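PDB 4ZAD: ferulic acid decarboxylase 1 from Candida dubliniensis, which binds prenylated FMN and manganese and probably catalyses the reversible decarboxylation of cinnamic, p-coumaric and ferulic acids to the corresponding vinyl aromatics. Local coordinates for residues D104-N109 and V338-K343; N53-D58 and F68-C73; R278-R283 and Q302-V307. One frame throughout, in Å; residues are numbered along the deposited sequence.

The three contacts join different elements and share none. All are partly buried: contact 1 lies nearest the middle of the chain, contacts 2 and 3 farther out, and contact 3 includes an exposed residue. Contact 1 packs one helix on another, combining apolar side chains with a salt bridge. Contact 2 leans a loop on a short strand of the mixed sheet through a leucine–isoleucine contact and an asparagine lying along an arginine. Contact 3 is a steep strand crossing in the large antiparallel sheet, and it alone has backbone hydrogen bonds between its segments. Contact 1 is centred about 34 Å from the centre of each of the others, across the chain's centre; contact 3 is nested in the loop that contact 1 closes.

Contact 1 (D104-N109 and V338-K343); sequences DFLVAN and VSAETK
V107 and L106 meet A340 where helix 99-108 packs against helix 334-347, a helix-helix crossing that joins a helix of the N-terminal part of the UbiD chain to one of the C-terminal part. The two segment axes come within 8.9 Å and cross at -46°. A340 is the residue whose CA lies nearest that of V107, and its methyl sits under L106. The apolar part is compact: CD1 of L106 lies 3.8 Å from CB of A340, while V107 sets its CG2 methyl 3.5 Å from the carbonyl O of A340. This touching methyl is anti to the carbonyl carbon of V107, as chi1 of 166° places it, and it also rests 3.7 Å from CB of K343. The V107 and K343 side chains meet at about a right angle.

The charged part lies at the border of this patch. K343 bends twice along its chain and carries NZ to 2.9 Å from OD1 of D104, forming a salt bridge. D358 is a second carboxylate partner of the same ammonium group, so two acids probably stabilise its positive charge.

Helix 240-247 covers another side of the first segment: the hydroxyl of Y243 donates to L106 O, and L247 packs on F105, L106 and N109. Within the segment, at the helix end, the N109 amide folds back over one face of the F105 ring, and its ND2 gives F105 O a nearly straight bond of 2.9 Å (174°), reaching that oxygen from the face opposite the backbone N of N109.

Contact 2 (N53-D58 and F68-C73); sequences NNLKQD and FRILGC
L55 buries more surface here than any other residue of the two segments, dropping its side chain from the loop onto strand 69-71. This loop is the long beta-hairpin connection between strands 49-52 and 69-71, which are consecutive in sequence, adjacent and antiparallel. The CD1 methyl of L55 makes the contact, 3.4 Å from CD1 and 3.6 Å from CG1 of I70, with the two side chains crossing at about a right angle. The same methyl lies 3.6 Å from the carbonyl O of F68, so one branch of L55 touches the I70 side chain and the F68 carbonyl at once. An extended chi2 (177°) carries CD1 this far from the loop.

N53 and R69 form the second centre. They lie alongside each other and point the same way. One part of their contact is CG of R69 against the asparagine backbone, 3.5 Å from CA of N53. In the other, bends at chi2 and chi3 turn the guanidinium back beside the amide, whose end sits at the guanidinium edge, in its plane, although the two flat groups are tilted 55° apart.

Farther along the loop, the Q57 side chain bends in beside F68 and NE2 donates to the carbonyl O of L67, which belongs to the cis peptide bond before F68.

Strands 22-25 and 317-319 complete the mixed sheet. R69 makes backbone hydrogen bonds to A316 and M318 on one flank, while N53 bonds to I25. V35 of helix 34-45 packs on L55, and helix 9-19 reaches L71 through F9 and I13.

Contact 3 (R278-R283 and Q302-V307); sequences RDTLVR and QPLYRV
V282 and L304 meet at about a right angle where strand 280-284 crosses strand 300-312. CG2 of V282 rests 4.0 Å from CD1 of L304, and CG1 of V282 lies 4.1 Å from CD2 of the same leucine, so both branches of each residue take part. With CG opposite its backbone N (chi1 -172°), L304 lays both methyls against V282. H183 also touches both residues.

Beyond this pair, L304 serves a second neighbour: its CD2 lies over one face of the R306 guanidinium, 3.6 Å above the plane and toward the rim. T280 approaches R306 from the opposite direction and puts CG2 at the guanidinium edge, 3.4 Å from NH2. The charge itself is met by D277, which salt-bridges NE. At the other end of the contact, R278 runs alongside P303 and points the same way, bringing CD within 4.1 Å of CG on the proline ring, while its own guanidinium reaches D203.

The backbones join at one antiparallel hydrogen-bonded pair, V282 with Q302. Q302 N gives V282 O a bond of 2.7 Å, and V282 N returns one of 2.9 Å to Q302 O. With segment axes 101° apart, the sheet pairing is limited to this one bridge, while L281 and T280 still cross over P303 and L304.

Q302's side chain lies about 8 Å from the bound prenylated FMN. A corner at R278 and D279 separates strands 270-277 and 280-284, both of which pair with the long strand 300-312. Such curling strands are consistent with the flavin-binding split barrel of UbiD enzymes.

Contact 1 (D104-N109 and V338-K343)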
loop_
_atom_site.group_PDB
_atom_site.type_symbol
_atom_site.label_atom_id
_atom_site.label_comp_id
_atom_site.label_asym_id
_atom_site.label_seq_id
_atom_site.Cartn_x
_atom_site.Cartn_y
_atom_site.Cartn_z
ATOM N N ASP A 104 -16.658 8.706 14.675
ATOM C CA ASP A 104 -18.095 8.579 15.066
ATOM C C ASP A 104 -18.495 9.659 16.050
ATOM O O ASP A 104 -19.628 10.144 16.029
ATOM C CB ASP A 104 -18.487 7.173 15.597
ATOM C CG ASP A 104 -18.227 6.051 14.571
ATOM O OD1 ASP A 104 -18.281 6.338 13.345
ATOM O OD2 ASP A 104 -17.933 4.899 15.014
ATOM N N PHE A 105 -17.554 10.045 16.902
ATOM C CA PHE A 105 -17.806 11.099 17.866
ATOM C C PHE A 105 -18.093 12.458 17.188
ATOM O O PHE A 105 -19.035 13.163 17.583
ATOM C CB PHE A 105 -16.655 11.180 18.846
ATOM C CG PHE A 105 -16.845 12.221 19.909
ATOM C CD1 PHE A 105 -17.752 12.026 20.943
ATOM C CD2 PHE A 105 -16.115 13.409 19.874
ATOM C CE1 PHE A 105 -17.922 13.000 21.941
ATOM C CE2 PHE A 105 -16.290 14.399 20.852
ATOM C CZ PHE A 105 -17.193 14.193 21.895
ATOM N N LEU A 106 -17.302 12.808 16.166
ATOM C CA LEU A 106 -17.507 14.029 15.394
ATOM C C LEU A 106 -18.838 13.943 14.636
ATOM O O LEU A 106 -19.667 14.818 14.736
ATOM C CB LEU A 106 -16.355 14.278 14.430
ATOM C CG LEU A 106 -14.944 14.518 14.984
ATOM C CD1 LEU A 106 -13.861 14.128 13.946
ATOM C CD2 LEU A 106 -14.698 15.972 15.531
ATOM N N VAL A 107 -19.048 12.889 13.879
ATOM C CA VAL A 107 -20.342 12.678 13.235
ATOM C C VAL A 107 -21.501 12.802 14.235
ATOM O O VAL A 107 -22.477 13.510 13.977
ATOM C CB VAL A 107 -20.371 11.295 12.506
ATOM C CG1 VAL A 107 -21.792 10.883 12.121
ATOM C CG2 VAL A 107 -19.429 11.345 11.285
ATOM N N ALA A 108 -21.368 12.146 15.383
ATOM C CA ALA A 108 -22.427 12.121 16.393
ATOM C C ALA A 108 -22.802 13.527 16.825
ATOM O O ALA A 108 -23.979 13.812 17.069
ATOM C CB ALA A 108 -22.000 11.322 17.576
ATOM N N ASN A 109 -21.802 14.407 16.890
ATOM C CA ASN A 109 -22.000 15.773 17.387
ATOM C C ASN A 109 -22.253 16.845 16.291
ATOM O O ASN A 109 -22.283 18.051 16.582
ATOM C CB ASN A 109 -20.835 16.151 18.312
ATOM C CG ASN A 109 -20.959 15.516 19.723
ATOM O OD1 ASN A 109 -21.523 16.123 20.641
ATOM N ND2 ASN A 109 -20.401 14.313 19.897
ATOM N N VAL A 338 -11.895 15.369 6.585
ATOM C CA VAL A 338 -12.681 15.169 5.371
ATOM C C VAL A 338 -13.510 13.907 5.499
ATOM O O VAL A 338 -14.674 13.906 5.143
ATOM C CB VAL A 338 -11.846 15.094 4.081
ATOM C CG1 VAL A 338 -12.628 14.394 3.011
ATOM C CG2 VAL A 338 -11.487 16.496 3.627
ATOM N N SER A 339 -12.905 12.846 6.028
ATOM C CA SER A 339 -13.599 11.559 6.198
ATOM C C SER A 339 -14.808 11.692 7.108
ATOM O O SER A 339 -15.869 11.174 6.792
ATOM C CB SER A 339 -12.669 10.491 6.787
ATOM O OG SER A 339 -11.610 10.255 5.921
ATOM N N ALA A 340 -14.605 12.367 8.240
ATOM C CA ALA A 340 -15.655 12.598 9.198
ATOM C C ALA A 340 -16.768 13.444 8.597
ATOM O O ALA A 340 -17.925 13.055 8.661
ATOM C CB ALA A 340 -15.112 13.241 10.432
ATOM N N GLU A 341 -16.458 14.576 7.989
ATOM C CA GLU A 341 -17.557 15.319 7.400
ATOM C C GLU A 341 -18.268 14.515 6.285
ATOM O O GLU A 341 -19.480 14.576 6.174
ATOM C CB GLU A 341 -17.134 16.686 6.914
ATOM C CG GLU A 341 -18.283 17.566 6.364
ATOM C CD GLU A 341 -19.198 18.184 7.424
ATOM O OE1 GLU A 341 -19.165 17.772 8.600
ATOM O OE2 GLU A 341 -19.985 19.092 7.068
ATOM N N THR A 342 -17.549 13.742 5.481
ATOM C CA THR A 342 -18.204 13.023 4.410
ATOM C C THR A 342 -19.117 11.914 4.975
ATOM O O THR A 342 -20.176 11.585 4.400
ATOM C CB THR A 342 -17.205 12.463 3.420
ATOM O OG1 THR A 342 -16.311 13.508 3.000
ATOM C CG2 THR A 342 -17.934 11.879 2.206
ATOM N N LYS A 343 -18.724 11.364 6.126
ATOM C CA LYS A 343 -19.561 10.363 6.793
ATOM C C LYS A 343 -20.837 11.074 7.218
ATOM O O LYS A 343 -21.903 10.608 6.937
ATOM C CB LYS A 343 -18.875 9.771 8.024
ATOM C CG LYS A 343 -19.069 8.306 8.217
ATOM C CD LYS A 343 -20.491 7.863 8.573
ATOM C CE LYS A 343 -20.456 6.521 9.453
ATOM N NZ LYS A 343 -19.471 6.567 10.666
#

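Contact 2 (N53-D58 and F68-C73)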
loop_
_atom_site.group_PDB
_atom_site.type_symbol
_atom_site.label_atom_id
_atom_site.label_comp_id
_atom_site.label_asym_id
_atom_site.label_seq_id
_atom_site.Cartn_x
_atom_site.Cartn_y
_atom_site.Cartn_z
ATOM N N ASN A 53 12.333 23.876 23.559
ATOM C CA ASN A 53 12.483 24.971 24.520
ATOM C C ASN A 53 13.627 25.943 24.180
ATOM O O ASN A 53 13.621 27.080 24.631
ATOM C CB ASN A 53 12.715 24.433 25.929
ATOM C CG ASN A 53 11.564 23.580 26.463
ATOM O OD1 ASN A 53 11.804 22.669 27.264
ATOM N ND2 ASN A 53 10.324 23.882 26.066
ATOM N N ASN A 54 14.615 25.504 23.404
ATOM C CA ASN A 54 15.818 26.319 23.168
ATOM C C ASN A 54 16.090 26.423 21.691
ATOM O O ASN A 54 16.881 25.684 21.154
ATOM C CB ASN A 54 17.027 25.709 23.913
ATOM C CG ASN A 54 18.302 26.607 23.886
ATOM O OD1 ASN A 54 18.313 27.739 23.378
ATOM N ND2 ASN A 54 19.380 26.073 24.451
ATOM N N LEU A 55 15.382 27.343 21.045
ATOM C CA LEU A 55 15.550 27.614 19.624
ATOM C C LEU A 55 16.672 28.645 19.439
ATOM O O LEU A 55 16.941 29.435 20.361
ATOM C CB LEU A 55 14.229 28.121 19.038
ATOM C CG LEU A 55 13.165 27.074 18.672
ATOM C CD1 LEU A 55 11.884 27.750 18.175
ATOM C CD2 LEU A 55 13.674 26.109 17.616
ATOM N N LYS A 56 17.342 28.620 18.282
ATOM C CA LYS A 56 18.415 29.574 18.014
ATOM C C LYS A 56 17.787 30.880 17.633
ATOM O O LYS A 56 17.101 30.959 16.614
ATOM C CB LYS A 56 19.356 29.123 16.886
ATOM C CG LYS A 56 20.528 30.135 16.588
ATOM C CD LYS A 56 21.555 29.563 15.571
ATOM C CE LYS A 56 22.569 30.615 15.019
ATOM N NZ LYS A 56 22.265 31.093 13.597
ATOM N N GLN A 57 18.072 31.904 18.435
ATOM C CA GLN A 57 17.392 33.186 18.357
ATOM C C GLN A 57 18.191 34.252 17.620
ATOM O O GLN A 57 19.430 34.292 17.669
ATOM C CB GLN A 57 17.039 33.670 19.759
ATOM C CG GLN A 57 15.845 32.932 20.376
ATOM C CD GLN A 57 14.475 33.489 19.910
ATOM O OE1 GLN A 57 14.298 33.922 18.743
ATOM N NE2 GLN A 57 13.501 33.462 20.822
ATOM N N ASP A 58 17.453 35.088 16.897
ATOM C CA ASP A 58 17.999 36.248 16.243
ATOM C C ASP A 58 18.215 37.275 17.376
ATOM O O ASP A 58 17.366 37.400 18.258
ATOM C CB ASP A 58 17.033 36.749 15.158
ATOM C CG ASP A 58 17.578 37.938 14.398
ATOM O OD1 ASP A 58 17.629 39.048 14.964
ATOM O OD2 ASP A 58 17.961 37.763 13.236
ATOM N N PHE A 68 9.603 32.534 20.608
ATOM C CA PHE A 68 8.639 31.578 21.184
ATOM C C PHE A 68 9.336 30.215 21.157
ATOM O O PHE A 68 10.407 30.073 20.535
ATOM C CB PHE A 68 7.329 31.530 20.399
ATOM C CG PHE A 68 7.512 31.612 18.923
ATOM C CD1 PHE A 68 7.911 30.504 18.201
ATOM C CD2 PHE A 68 7.288 32.802 18.257
ATOM C CE1 PHE A 68 8.110 30.576 16.831
ATOM C CE2 PHE A 68 7.479 32.904 16.893
ATOM C CZ PHE A 68 7.899 31.796 16.167
ATOM N N ARG A 69 8.757 29.242 21.857
ATOM C CA ARG A 69 9.158 27.828 21.728
ATOM C C ARG A 69 8.318 27.220 20.635
ATOM O O ARG A 69 7.334 27.819 20.220
ATOM C CB ARG A 69 8.868 27.037 23.012
ATOM C CG ARG A 69 9.842 27.303 24.174
ATOM C CD ARG A 69 9.130 27.745 25.468
ATOM N NE ARG A 69 8.599 26.633 26.264
ATOM C CZ ARG A 69 7.652 26.756 27.196
ATOM N NH1 ARG A 69 7.084 27.922 27.449
ATOM N NH2 ARG A 69 7.247 25.699 27.872
ATOM N N ILE A 70 8.680 26.019 20.197
ATOM C CA ILE A 70 7.877 25.269 19.217
ATOM C C ILE A 70 7.485 23.880 19.734
ATOM O O ILE A 70 8.343 23.128 20.194
ATOM C CB ILE A 70 8.589 25.159 17.843
ATOM C CG1 ILE A 70 8.677 26.554 17.200
ATOM C CG2 ILE A 70 7.839 24.160 16.900
ATOM C CD1 ILE A 70 9.582 26.609 15.974
ATOM N N LEU A 71 6.188 23.554 19.697
ATOM C CA LEU A 71 5.738 22.162 19.848
ATOM C C LEU A 71 5.583 21.630 18.446
ATOM O O LEU A 71 4.962 22.281 17.612
ATOM C CB LEU A 71 4.390 22.068 20.561
ATOM C CG LEU A 71 3.849 20.648 20.713
ATOM C CD1 LEU A 71 4.828 19.791 21.488
ATOM C CD2 LEU A 71 2.488 20.627 21.376
ATOM N N GLY A 72 6.130 20.450 18.180
ATOM C CA GLY A 72 5.998 19.821 16.866
ATOM C C GLY A 72 5.220 18.503 16.869
ATOM O O GLY A 72 5.063 17.867 17.886
ATOM N N CYS A 73 4.723 18.082 15.725
ATOM C CA CYS A 73 3.991 16.825 15.672
ATOM C C CYS A 73 2.754 16.718 16.548
ATOM O O CYS A 73 2.477 15.638 17.045
ATOM C CB CYS A 73 4.915 15.684 16.066
ATOM S SG CYS A 73 6.236 15.608 15.016
#

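Contact 3 (R278-R283 and Q302-V307)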
loop_
_atom_site.group_PDB
_atom_site.type_symbol
_atom_site.label_atom_id
_atom_site.label_comp_id
_atom_site.label_asym_id
_atom_site.label_seq_id
_atom_site.Cartn_x
_atom_site.Cartn_y
_atom_site.Cartn_z
ATOM N N ARG A 278 -6.828 42.075 0.228
ATOM C CA ARG A 278 -7.055 41.247 -0.924
ATOM C C ARG A 278 -6.838 42.049 -2.219
ATOM O O ARG A 278 -7.005 41.521 -3.366
ATOM C CB ARG A 278 -8.432 40.599 -0.828
ATOM C CG ARG A 278 -8.502 39.368 -1.707
ATOM C CD ARG A 278 -8.813 38.062 -0.976
ATOM N NE ARG A 278 -10.173 37.664 -1.289
ATOM C CZ ARG A 278 -10.614 37.380 -2.512
ATOM N NH1 ARG A 278 -9.821 37.423 -3.563
ATOM N NH2 ARG A 278 -11.876 37.062 -2.675
ATOM N N ASP A 279 -6.414 43.296 -2.016
ATOM C CA ASP A 279 -6.152 44.247 -3.068
ATOM C C ASP A 279 -4.683 44.287 -3.430
ATOM O O ASP A 279 -4.293 45.000 -4.345
ATOM C CB ASP A 279 -6.551 45.658 -2.612
ATOM C CG ASP A 279 -8.033 45.872 -2.575
ATOM O OD1 ASP A 279 -8.809 44.898 -2.706
ATOM O OD2 ASP A 279 -8.424 47.057 -2.434
ATOM N N THR A 280 -3.843 43.578 -2.693
ATOM C CA THR A 280 -2.419 43.576 -3.059
ATOM C C THR A 280 -1.919 42.151 -3.061
ATOM O O THR A 280 -2.051 41.462 -2.077
ATOM C CB THR A 280 -1.500 44.483 -2.160
ATOM O OG1 THR A 280 -0.587 43.677 -1.415
ATOM C CG2 THR A 280 -2.301 45.405 -1.219
ATOM N N LEU A 281 -1.351 41.734 -4.179
ATOM C CA LEU A 281 -0.793 40.420 -4.310
ATOM C C LEU A 281 0.687 40.463 -4.007
ATOM O O LEU A 281 1.347 41.462 -4.301
ATOM C CB LEU A 281 -1.022 39.911 -5.718
ATOM C CG LEU A 281 -2.494 39.785 -6.069
ATOM C CD1 LEU A 281 -2.639 39.182 -7.480
ATOM C CD2 LEU A 281 -3.298 38.983 -4.960
ATOM N N VAL A 282 1.198 39.395 -3.393
ATOM C CA VAL A 282 2.630 39.248 -3.130
ATOM C C VAL A 282 3.053 37.780 -3.403
ATOM O O VAL A 282 2.188 36.893 -3.541
ATOM C CB VAL A 282 3.008 39.678 -1.671
ATOM C CG1 VAL A 282 2.499 41.054 -1.348
ATOM C CG2 VAL A 282 2.487 38.673 -0.644
ATOM N N ARG A 283 4.365 37.526 -3.476
ATOM C CA ARG A 283 4.898 36.181 -3.730
ATOM C C ARG A 283 4.734 35.322 -2.488
ATOM O O ARG A 283 5.180 35.743 -1.427
ATOM C CB ARG A 283 6.388 36.283 -4.102
ATOM C CG ARG A 283 7.115 34.966 -4.558
ATOM C CD ARG A 283 8.599 35.267 -5.082
ATOM N N GLN A 302 -0.254 35.752 -3.907
ATOM C CA GLN A 302 -1.339 35.537 -2.944
ATOM C C GLN A 302 -1.562 36.817 -2.112
ATOM O O GLN A 302 -0.653 37.657 -1.980
ATOM C CB GLN A 302 -1.050 34.300 -2.022
ATOM C CG GLN A 302 -1.108 32.885 -2.680
ATOM C CD GLN A 302 -2.485 32.477 -3.173
ATOM O OE1 GLN A 302 -2.631 31.865 -4.243
ATOM N NE2 GLN A 302 -3.516 32.831 -2.407
ATOM N N PRO A 303 -2.775 36.977 -1.540
ATOM C CA PRO A 303 -3.100 38.182 -0.761
ATOM C C PRO A 303 -2.198 38.392 0.455
ATOM O O PRO A 303 -1.394 37.513 0.789
ATOM C CB PRO A 303 -4.566 37.964 -0.328
ATOM C CG PRO A 303 -4.988 36.729 -0.817
ATOM C CD PRO A 303 -3.970 36.151 -1.770
ATOM N N LEU A 304 -2.336 39.543 1.102
ATOM C CA LEU A 304 -1.397 39.935 2.153
ATOM C C LEU A 304 -2.104 40.291 3.410
ATOM O O LEU A 304 -2.989 41.150 3.380
ATOM C CB LEU A 304 -0.568 41.160 1.735
ATOM C CG LEU A 304 0.566 41.537 2.676
ATOM C CD1 LEU A 304 1.574 40.364 2.856
ATOM C CD2 LEU A 304 1.276 42.798 2.143
ATOM N N TYR A 305 -1.695 39.639 4.501
ATOM C CA TYR A 305 -2.238 39.892 5.823
ATOM C C TYR A 305 -1.302 40.843 6.512
ATOM O O TYR A 305 -0.140 40.502 6.748
ATOM C CB TYR A 305 -2.298 38.620 6.658
ATOM C CG TYR A 305 -3.204 37.514 6.175
ATOM C CD1 TYR A 305 -2.791 36.637 5.198
ATOM C CD2 TYR A 305 -4.452 37.289 6.767
ATOM C CE1 TYR A 305 -3.588 35.594 4.784
ATOM C CE2 TYR A 305 -5.271 36.235 6.354
ATOM C CZ TYR A 305 -4.819 35.391 5.368
ATOM O OH TYR A 305 -5.599 34.331 4.941
ATOM N N ARG A 306 -1.802 42.020 6.854
ATOM C CA ARG A 306 -0.994 43.048 7.470
ATOM C C ARG A 306 -1.286 42.962 8.915
ATOM O O ARG A 306 -2.400 43.223 9.316
ATOM C CB ARG A 306 -1.385 44.419 6.955
ATOM C CG ARG A 306 -1.417 44.522 5.407
ATOM C CD ARG A 306 -1.712 45.994 4.924
ATOM N NE ARG A 306 -1.615 46.109 3.478
ATOM C CZ ARG A 306 -0.473 46.260 2.802
ATOM N NH1 ARG A 306 0.703 46.326 3.452
ATOM N NH2 ARG A 306 -0.507 46.332 1.456
ATOM N N VAL A 307 -0.285 42.591 9.708
ATOM C CA VAL A 307 -0.420 42.438 11.180
ATOM C C VAL A 307 -0.190 43.791 11.865
ATOM O O VAL A 307 0.860 44.379 11.691
ATOM C CB VAL A 307 0.642 41.417 11.693
ATOM C CG1 VAL A 307 0.597 41.240 13.201
ATOM C CG2 VAL A 307 0.478 40.093 10.974
#